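Local structure of amidohydrolase 3 domain-containing protein (Pyrococcus horikoshii, 3IGH) at residues 360-365 against 413-418; 364-369 against 420-425. The protein is an uncharacterised metal-dependent hydrolase that probably cleaves carbon-nitrogen bonds other than peptide bonds. All coordinates share one frame; numbering follows the deposited sequence.

Both contacts start from the short helix 364-367, and their centres lie about 9 Å apart. Interaction 1 sets the turn leading into this helix against the last turn of helix 408-417; interaction 2 sets the helix itself against residues 420-425, in the loop after helix 408-417. Ile365 belongs to both, facing Arg418 in the first and Val423 and Leu425 in the second. The two contacts also touch directly: Arg418 O lies 4.3 Å from Val423 CG2, and Arg418 NH2 lies 4.1 Å from Leu425 CD2. One sulfate, probably from the crystallisation liquor, is bound by both, hydrogen-bonded to His363 of interaction 1 and Lys422 of interaction 2.

Interaction 1: residues 360-365 against 413-418; sequences VQPHFI and DAAVNR. With SO4 (sulfate ion), chain E.
His363, whose backbone N lies against the methyl of Ala414, donates from NE2 to sulfate O4 at 2.9 Å with an N-H...O angle of 158°. A second bond from the same NE2 to O3 is weak, being longer and bent to 137°. The sulfur lies in the ring plane, at the edge of the imidazole. With CG anti to the backbone N (chi1 -157°), the ring extends beside helix 408-417, and Glu404 hydrogen-bonds its other nitrogen, ND1. An alanine in place of His363 would probably cost the sulfate one of its hydrogen-bonding partners and leave Glu404 without its imidazole mate.

Residues 361-364 form a type I turn directly after strand 357-360, one of the parallel strands of the amidohydrolase TIM barrel. This turn brings the backbone of Pro362 onto the helix: Ala414 CB sits 3.4 Å from Pro362 O, a carbonyl already bonded to Ile365 N. Next to it, Pro362 CB meets Ala415 CB at 3.9 Å.

Farther along, Ile365 and Arg418 cross at about a right angle. Ile365 CD1 lies over one face of the guanidinium, nearer its edge than its centre, with Arg418 NH1 3.6 Å away, while CG2 approaches Arg418 O at 3.5 Å. Arg418, the first residue past the helix, has positive phi, and its chain bends at chi3; the guanidinium is held by Tyr384 O and Thr429 OG1.

No hydrogen bond crosses directly between the segments, so their attachment rests on van der Waals packing of methyls against carbonyls, a guanidinium face and apolar carbons, while the polar ends of His363 and Arg418 are satisfied by other groups.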
# COMPACT_ATOMS: atom_id res chain seq x y z
N VAL A 360 -17.67 15.83 -12.57
CA VAL A 360 -18.96 15.94 -13.23
C VAL A 360 -19.12 14.89 -14.32
O VAL A 360 -18.13 14.32 -14.78
CB VAL A 360 -19.20 17.36 -13.83
CG1 VAL A 360 -19.24 18.42 -12.73
CG2 VAL A 360 -18.15 17.71 -14.88
N GLN A 361 -20.36 14.64 -14.73
CA GLN A 361 -20.65 13.57 -15.68
C GLN A 361 -21.46 14.11 -16.87
O GLN A 361 -22.69 14.04 -16.85
CB GLN A 361 -21.41 12.43 -14.99
CG GLN A 361 -20.66 11.69 -13.87
CD GLN A 361 -20.65 12.46 -12.57
OE1 GLN A 361 -21.63 13.11 -12.21
NE2 GLN A 361 -19.52 12.41 -11.86
N PRO A 362 -20.78 14.69 -17.87
CA PRO A 362 -21.47 15.34 -19.01
C PRO A 362 -22.49 14.49 -19.77
O PRO A 362 -23.47 15.05 -20.26
CB PRO A 362 -20.31 15.78 -19.91
CG PRO A 362 -19.18 16.01 -18.94
CD PRO A 362 -19.31 14.88 -17.95
N HIS A 363 -22.31 13.18 -19.85
CA HIS A 363 -23.29 12.34 -20.54
C HIS A 363 -24.68 12.28 -19.88
O HIS A 363 -25.65 11.88 -20.53
CB HIS A 363 -22.73 10.94 -20.85
CG HIS A 363 -23.43 10.27 -22.00
ND1 HIS A 363 -24.50 9.42 -21.82
CD2 HIS A 363 -23.24 10.35 -23.33
CE1 HIS A 363 -24.92 8.99 -22.99
NE2 HIS A 363 -24.17 9.54 -23.93
N PHE A 364 -24.78 12.71 -18.62
CA PHE A 364 -26.09 12.88 -17.96
C PHE A 364 -27.00 13.87 -18.69
O PHE A 364 -28.22 13.74 -18.62
CB PHE A 364 -25.93 13.34 -16.49
CG PHE A 364 -25.68 12.21 -15.51
CD1 PHE A 364 -24.55 11.40 -15.59
CD2 PHE A 364 -26.59 11.97 -14.47
CE1 PHE A 364 -24.32 10.37 -14.66
CE2 PHE A 364 -26.37 10.95 -13.55
CZ PHE A 364 -25.23 10.15 -13.64
N ILE A 365 -26.43 14.87 -19.37
CA ILE A 365 -27.19 15.77 -20.25
C ILE A 365 -28.03 14.97 -21.26
O ILE A 365 -29.21 15.28 -21.48
CB ILE A 365 -26.25 16.74 -21.02
CG1 ILE A 365 -25.62 17.75 -20.06
CG2 ILE A 365 -26.98 17.47 -22.17
CD1 ILE A 365 -24.41 18.44 -20.64
N ASP A 413 -18.26 14.38 -26.38
CA ASP A 413 -19.29 14.94 -27.26
C ASP A 413 -20.39 15.66 -26.48
O ASP A 413 -20.85 16.73 -26.88
CB ASP A 413 -19.89 13.86 -28.15
CG ASP A 413 -20.64 14.45 -29.34
OD1 ASP A 413 -20.07 15.30 -30.04
OD2 ASP A 413 -21.79 14.06 -29.58
N ALA A 414 -20.80 15.06 -25.36
CA ALA A 414 -21.81 15.62 -24.48
C ALA A 414 -21.40 16.98 -23.91
O ALA A 414 -22.21 17.89 -23.86
CB ALA A 414 -22.13 14.64 -23.36
N ALA A 415 -20.14 17.10 -23.51
CA ALA A 415 -19.64 18.36 -22.97
C ALA A 415 -19.50 19.44 -24.04
O ALA A 415 -19.75 20.62 -23.77
CB ALA A 415 -18.30 18.15 -22.28
N VAL A 416 -19.10 19.03 -25.24
CA VAL A 416 -18.86 19.96 -26.33
C VAL A 416 -20.18 20.39 -26.99
O VAL A 416 -20.40 21.57 -27.22
CB VAL A 416 -17.84 19.39 -27.37
CG1 VAL A 416 -17.70 20.31 -28.61
CG2 VAL A 416 -16.47 19.20 -26.72
N ASN A 417 -21.07 19.42 -27.23
CA ASN A 417 -22.30 19.68 -27.99
C ASN A 417 -23.60 19.72 -27.20
O ASN A 417 -24.66 20.04 -27.76
CB ASN A 417 -22.40 18.69 -29.16
CG ASN A 417 -21.27 18.87 -30.14
OD1 ASN A 417 -20.98 19.99 -30.56
ND2 ASN A 417 -20.62 17.78 -30.51
N ARG A 418 -23.52 19.38 -25.91
CA ARG A 418 -24.64 19.52 -24.96
C ARG A 418 -25.99 18.96 -25.37
O ARG A 418 -27.02 19.51 -25.00
CB ARG A 418 -24.78 20.97 -24.48
CG ARG A 418 -23.80 21.34 -23.38
CD ARG A 418 -24.10 22.69 -22.75
NE ARG A 418 -25.10 22.65 -21.67
CZ ARG A 418 -24.83 22.30 -20.40
NH1 ARG A 418 -23.61 21.91 -20.05
NH2 ARG A 418 -25.80 22.33 -19.49
S SO4 E . -25.07 8.99 -27.41
O1 SO4 E . -24.66 8.07 -28.47
O2 SO4 E . -25.85 10.09 -27.98
O3 SO4 E . -25.85 8.27 -26.41
O4 SO4 E . -23.88 9.55 -26.77

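Interaction 2: residues 364-369 against 420-425; sequences FIISDW and KGKVKL. With SO4 (sulfate ion), chain E.
Val423 packs both of its methyls against the backbone of helix 364-367: CG2 comes to 3.5 Å from Ile365 O, and CG1 to the same distance from Ile366 O. The split follows from chi1 of -73°, which puts CG1 anti to the carbonyl carbon and CG2 between the backbone N and the carbonyl carbon, so that both branches lie close to Ile365 O while CG1 goes on to Ile366 O. CG2 also meets CG2 of Ile365, the two side chains crossing at about a right angle. Past the helix, CG1 touches Trp369 CB at 4.2 Å, whereas the indole leads away from the loop.

Leu425 meets the same methyl of Ile365 from another direction. Its CG is anti to the backbone N (chi1 -161°), which helps bring CD2 to 4.0 Å from Ile365 CG2 and equally near CG1. Ile371 and Val372 of helix 371-375 touch Leu425 as well.

Within the amidohydrolase barrel domain, 420-425 runs through the loop after helix 408-417 and into the start of helix 425-429. The opposing segment leaves its helix through an inverse gamma turn centred on Asp368, and two waters link the backbones beyond it. One accepts from Lys424 N and donates to Trp369 O at 3.2 Å; the other accepts from Leu425 N and donates only weakly to the same carbonyl.

At the other end, Lys422 runs extended beyond CG and passes Ile366, which is modelled in two conformations, so this contact is tentative. That straight chain carries NZ to the sulfate shared with interaction 1, where it donates to O2 at 2.6 Å.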
# COMPACT_ATOMS: atom_id res chain seq x y z
N PHE A 364 -24.78 12.71 -18.62
CA PHE A 364 -26.09 12.88 -17.96
C PHE A 364 -27.00 13.87 -18.69
O PHE A 364 -28.22 13.74 -18.62
CB PHE A 364 -25.93 13.34 -16.49
CG PHE A 364 -25.68 12.21 -15.51
CD1 PHE A 364 -24.55 11.40 -15.59
CD2 PHE A 364 -26.59 11.97 -14.47
CE1 PHE A 364 -24.32 10.37 -14.66
CE2 PHE A 364 -26.37 10.95 -13.55
CZ PHE A 364 -25.23 10.15 -13.64
N ILE A 365 -26.43 14.87 -19.37
CA ILE A 365 -27.19 15.77 -20.25
C ILE A 365 -28.03 14.97 -21.26
O ILE A 365 -29.21 15.28 -21.48
CB ILE A 365 -26.25 16.74 -21.02
CG1 ILE A 365 -25.62 17.75 -20.06
CG2 ILE A 365 -26.98 17.47 -22.17
CD1 ILE A 365 -24.41 18.44 -20.64
N ILE A 366 -27.43 13.93 -21.82
CA ILE A 366 -28.09 13.10 -22.81
C ILE A 366 -29.12 12.15 -22.21
O ILE A 366 -30.24 12.04 -22.74
CB ILE A 366 -27.05 12.35 -23.69
CG1 ILE A 366 -26.46 13.34 -24.70
CG2 ILE A 366 -27.65 11.14 -24.42
CD1 ILE A 366 -25.08 13.00 -25.13
N SER A 367 -28.76 11.49 -21.11
CA SER A 367 -29.62 10.47 -20.50
C SER A 367 -30.81 11.06 -19.75
O SER A 367 -31.91 10.51 -19.78
CB SER A 367 -28.81 9.57 -19.57
OG SER A 367 -27.92 8.75 -20.31
N ASP A 368 -30.57 12.18 -19.06
CA ASP A 368 -31.59 12.77 -18.19
C ASP A 368 -32.51 13.72 -18.97
O ASP A 368 -32.49 14.93 -18.74
CB ASP A 368 -30.95 13.52 -17.01
CG ASP A 368 -30.14 12.60 -16.07
OD1 ASP A 368 -30.00 11.38 -16.33
OD2 ASP A 368 -29.67 13.11 -15.03
N TRP A 369 -33.33 13.16 -19.86
CA TRP A 369 -34.22 13.95 -20.71
C TRP A 369 -35.27 14.73 -19.93
O TRP A 369 -35.75 15.77 -20.39
CB TRP A 369 -34.88 13.09 -21.79
CG TRP A 369 -35.63 11.87 -21.27
CD1 TRP A 369 -35.17 10.59 -21.18
CD2 TRP A 369 -36.98 11.85 -20.77
NE1 TRP A 369 -36.15 9.77 -20.66
CE2 TRP A 369 -37.27 10.52 -20.42
CE3 TRP A 369 -37.98 12.83 -20.62
CZ2 TRP A 369 -38.51 10.14 -19.89
CZ3 TRP A 369 -39.20 12.45 -20.10
CH2 TRP A 369 -39.46 11.12 -19.74
N LYS A 420 -27.26 18.69 -28.44
CA LYS A 420 -27.84 19.32 -29.64
C LYS A 420 -28.53 18.26 -30.50
O LYS A 420 -27.92 17.24 -30.84
CB LYS A 420 -26.75 20.04 -30.45
CG LYS A 420 -27.27 20.81 -31.67
CD LYS A 420 -26.24 21.81 -32.19
CE LYS A 420 -25.18 21.16 -33.07
NZ LYS A 420 -24.26 22.17 -33.68
N GLY A 421 -29.82 18.47 -30.77
CA GLY A 421 -30.62 17.55 -31.57
C GLY A 421 -31.03 16.28 -30.86
O GLY A 421 -31.44 15.31 -31.50
N LYS A 422 -30.93 16.28 -29.53
CA LYS A 422 -31.16 15.07 -28.74
C LYS A 422 -32.08 15.32 -27.55
O LYS A 422 -32.96 14.50 -27.25
CB LYS A 422 -29.83 14.46 -28.26
CG LYS A 422 -28.93 13.91 -29.38
CD LYS A 422 -27.66 13.25 -28.84
CE LYS A 422 -26.69 12.93 -29.97
NZ LYS A 422 -25.46 12.23 -29.49
N VAL A 423 -31.86 16.45 -26.87
CA VAL A 423 -32.60 16.81 -25.67
C VAL A 423 -32.89 18.30 -25.63
O VAL A 423 -32.13 19.10 -26.18
CB VAL A 423 -31.84 16.41 -24.35
CG1 VAL A 423 -31.84 14.89 -24.11
CG2 VAL A 423 -30.42 16.97 -24.34
N LYS A 424 -33.98 18.66 -24.95
CA LYS A 424 -34.40 20.05 -24.74
C LYS A 424 -33.31 20.94 -24.13
O LYS A 424 -33.20 22.12 -24.47
CB LYS A 424 -35.66 20.08 -23.86
CG LYS A 424 -36.34 21.44 -23.72
CD LYS A 424 -36.95 21.89 -25.04
CE LYS A 424 -37.83 23.11 -24.85
NZ LYS A 424 -38.36 23.60 -26.16
N LEU A 425 -32.49 20.36 -23.26
CA LEU A 425 -31.48 21.10 -22.50
C LEU A 425 -30.51 21.92 -23.35
O LEU A 425 -30.10 23.00 -22.94
CB LEU A 425 -30.69 20.15 -21.58
CG LEU A 425 -29.94 20.81 -20.42
CD1 LEU A 425 -30.92 21.50 -19.47
CD2 LEU A 425 -29.05 19.81 -19.68
S SO4 E . -25.07 8.99 -27.41
O1 SO4 E . -24.66 8.07 -28.47
O2 SO4 E . -25.85 10.09 -27.98
O3 SO4 E . -25.85 8.27 -26.41
O4 SO4 E . -23.88 9.55 -26.77
O HOH W 1 -33.29 17.87 -21.62
O HOH W 2 -35.39 16.68 -23.41